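Putative amidohydrolase (Unidentified, PDB 3MKV) probably acts as a zinc-dependent prolidase of the amidohydrolase superfamily, hydrolysing dipeptides that end in proline. Local coordinates at residues Val249-His254 with Gly270-Pro275. Residues are numbered along the deposited sequence; the frame is centred on the assembly and turned at random.
Sequences VRTIEH and GAYVVP. With ZN (zinc ion), chain J; SO4 (sulfate ion), chain L.
Arg250 carries its CG anti to the backbone N (chi1 -176°) and runs extended to NE, while the Tyr272 CG stands beside its own backbone N (chi1 -51°), and these torsions lay the two side chains alongside each other, pointing the same way. Tyr272 CE2 sits over one face of the guanidinium, toward its rim, 3.9 Å from Arg250 NH2, with the planes inclined by 57°. Both ends reach one sulfate, probably from the crystallisation liquor: Arg250 NH2 donates to O1 at 2.7 Å and NE to O4 at 3.1 Å, and the Tyr272 hydroxyl lies within hydrogen-bonding distance of O1 and O3.

From there the backbones run on as neighbouring parallel strands. Arg250 O accepts from Tyr272 N, Ile252 N donates to Tyr272 O and Ile252 O accepts from Val274 N, and His254 N donates to Val274 O at 2.7 Å, ending the ladder. Thr251, Glu253, Tyr272 and Val274 share one face of the sheet. Glu253 curls back so that its carboxylate comes alongside Val274, Glu253 OE1 lying 3.6 Å from Val274 CB. OE2 accepts from Thr251 OG1 at 2.8 Å and pairs with Arg106 in a salt bridge, while OE1 bonds to His65, a ligand of the other zinc; this buried carboxylate thus links the strand to the metal centre. On the opposite face Ile252 CB meets Val273 CG2 at 4.1 Å.

At the C-terminal end of its strand, His254 NE2 binds zinc at 2.4 Å together with His234 and carboxylated Lys193, and Thr276 holds ND1. The strands belong to a beta-alpha-beta unit of the TIM-barrel fold, joined through helix 260-269, whose end at Gly270 is a Schellman motif; strand 232-235 flanks 251-254, and helix 238-246 packs on Ile252.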
loop_
_atom_site.group_PDB
_atom_site.type_symbol
_atom_site.label_atom_id
_atom_site.label_comp_id
_atom_site.label_asym_id
_atom_site.label_seq_id
_atom_site.Cartn_x
_atom_site.Cartn_y
_atom_site.Cartn_z
ATOM N N VAL A 249 0.483 -25.906 26.367
ATOM C CA VAL A 249 1.835 -26.112 25.863
ATOM C C VAL A 249 2.393 -27.465 26.327
ATOM O O VAL A 249 2.276 -27.803 27.500
ATOM C CB VAL A 249 2.744 -24.987 26.354
ATOM C CG1 VAL A 249 4.187 -25.292 26.064
ATOM C CG2 VAL A 249 2.342 -23.676 25.714
ATOM N N ARG A 250 3.005 -28.228 25.417
ATOM C CA ARG A 250 3.488 -29.586 25.739
ATOM C C ARG A 250 4.915 -29.679 26.319
ATOM O O ARG A 250 5.155 -30.423 27.275
ATOM C CB ARG A 250 3.357 -30.507 24.531
ATOM C CG ARG A 250 3.740 -31.964 24.795
ATOM C CD ARG A 250 2.954 -32.903 23.863
ATOM N NE ARG A 250 3.564 -34.231 23.796
ATOM C CZ ARG A 250 4.744 -34.484 23.235
ATOM N NH1 ARG A 250 5.438 -33.496 22.697
ATOM N NH2 ARG A 250 5.240 -35.716 23.234
ATOM N N THR A 251 5.869 -28.955 25.742
ATOM C CA THR A 251 7.193 -28.929 26.351
ATOM C C THR A 251 7.583 -27.517 26.736
ATOM O O THR A 251 7.257 -26.561 26.033
ATOM C CB THR A 251 8.314 -29.643 25.490
ATOM O OG1 THR A 251 8.723 -28.824 24.386
ATOM C CG2 THR A 251 7.824 -30.987 24.973
ATOM N N ILE A 252 8.261 -27.408 27.875
ATOM C CA ILE A 252 8.748 -26.141 28.385
ATOM C C ILE A 252 10.261 -26.094 28.278
ATOM O O ILE A 252 10.948 -27.076 28.562
ATOM C CB ILE A 252 8.389 -25.972 29.858
ATOM C CG1 ILE A 252 6.862 -25.937 30.050
ATOM C CG2 ILE A 252 9.072 -24.738 30.418
ATOM C CD1 ILE A 252 6.193 -24.664 29.532
ATOM N N GLU A 253 10.782 -24.951 27.866
ATOM C CA GLU A 253 12.188 -24.849 27.538
ATOM C C GLU A 253 12.920 -24.031 28.595
ATOM O O GLU A 253 12.513 -22.912 28.925
ATOM C CB GLU A 253 12.380 -24.241 26.144
ATOM C CG GLU A 253 11.589 -24.932 25.036
ATOM C CD GLU A 253 11.908 -26.414 24.886
ATOM O OE1 GLU A 253 13.080 -26.753 24.590
ATOM O OE2 GLU A 253 10.975 -27.240 25.048
ATOM N N HIS A 254 14.000 -24.607 29.117
ATOM C CA HIS A 254 14.813 -23.964 30.138
ATOM C C HIS A 254 14.202 -24.214 31.511
ATOM O O HIS A 254 14.642 -25.115 32.234
ATOM C CB HIS A 254 14.962 -22.470 29.854
ATOM C CG HIS A 254 15.412 -22.166 28.457
ATOM N ND1 HIS A 254 16.554 -22.710 27.906
ATOM C CD2 HIS A 254 14.881 -21.365 27.503
ATOM C CE1 HIS A 254 16.705 -22.260 26.672
ATOM N NE2 HIS A 254 15.702 -21.442 26.403
ATOM N N GLY A 270 1.438 -33.706 32.687
ATOM C CA GLY A 270 2.069 -34.625 31.755
ATOM C C GLY A 270 2.977 -33.894 30.791
ATOM O O GLY A 270 3.408 -34.454 29.778
ATOM N N ALA A 271 3.274 -32.637 31.112
ATOM C CA ALA A 271 4.157 -31.819 30.291
ATOM C C ALA A 271 5.629 -32.180 30.525
ATOM O O ALA A 271 5.975 -32.766 31.544
ATOM C CB ALA A 271 3.911 -30.330 30.571
ATOM N N TYR A 272 6.493 -31.811 29.582
ATOM C CA TYR A 272 7.930 -32.033 29.723
ATOM C C TYR A 272 8.690 -30.731 29.851
ATOM O O TYR A 272 8.280 -29.703 29.300
ATOM C CB TYR A 272 8.498 -32.761 28.514
ATOM C CG TYR A 272 7.775 -34.020 28.100
ATOM C CD1 TYR A 272 8.331 -35.266 28.335
ATOM C CD2 TYR A 272 6.565 -33.956 27.428
ATOM C CE1 TYR A 272 7.685 -36.424 27.934
ATOM C CE2 TYR A 272 5.913 -35.101 27.023
ATOM C CZ TYR A 272 6.476 -36.337 27.285
ATOM O OH TYR A 272 5.832 -37.491 26.891
ATOM N N VAL A 273 9.808 -30.782 30.568
ATOM C CA VAL A 273 10.744 -29.660 30.586
ATOM C C VAL A 273 12.075 -30.027 29.937
ATOM O O VAL A 273 12.537 -31.162 30.025
ATOM C CB VAL A 273 10.993 -29.101 32.014
ATOM C CG1 VAL A 273 11.894 -27.884 31.936
ATOM C CG2 VAL A 273 9.669 -28.722 32.671
ATOM N N VAL A 274 12.677 -29.053 29.269
ATOM C CA VAL A 274 13.965 -29.246 28.618
ATOM C C VAL A 274 14.939 -28.174 29.088
ATOM O O VAL A 274 14.960 -27.057 28.552
ATOM C CB VAL A 274 13.862 -29.165 27.079
ATOM C CG1 VAL A 274 15.211 -29.485 26.464
ATOM C CG2 VAL A 274 12.779 -30.111 26.553
ATOM N N PRO A 275 15.751 -28.517 30.096
ATOM C CA PRO A 275 16.767 -27.630 30.646
ATOM C C PRO A 275 17.878 -27.472 29.631
ATOM O O PRO A 275 18.163 -28.410 28.888
ATOM C CB PRO A 275 17.290 -28.407 31.872
ATOM C CG PRO A 275 16.260 -29.494 32.129
ATOM C CD PRO A 275 15.723 -29.824 30.775
HETATM ZN ZN ZN J . 14.968 -20.138 24.472
HETATM S S SO4 L . 2.650 -37.409 25.663
HETATM O O1 SO4 L . 3.889 -37.344 24.894
HETATM O O2 SO4 L . 1.968 -38.660 25.388
HETATM O O3 SO4 L . 2.971 -37.320 27.082
HETATM O O4 SO4 L . 1.768 -36.308 25.279
#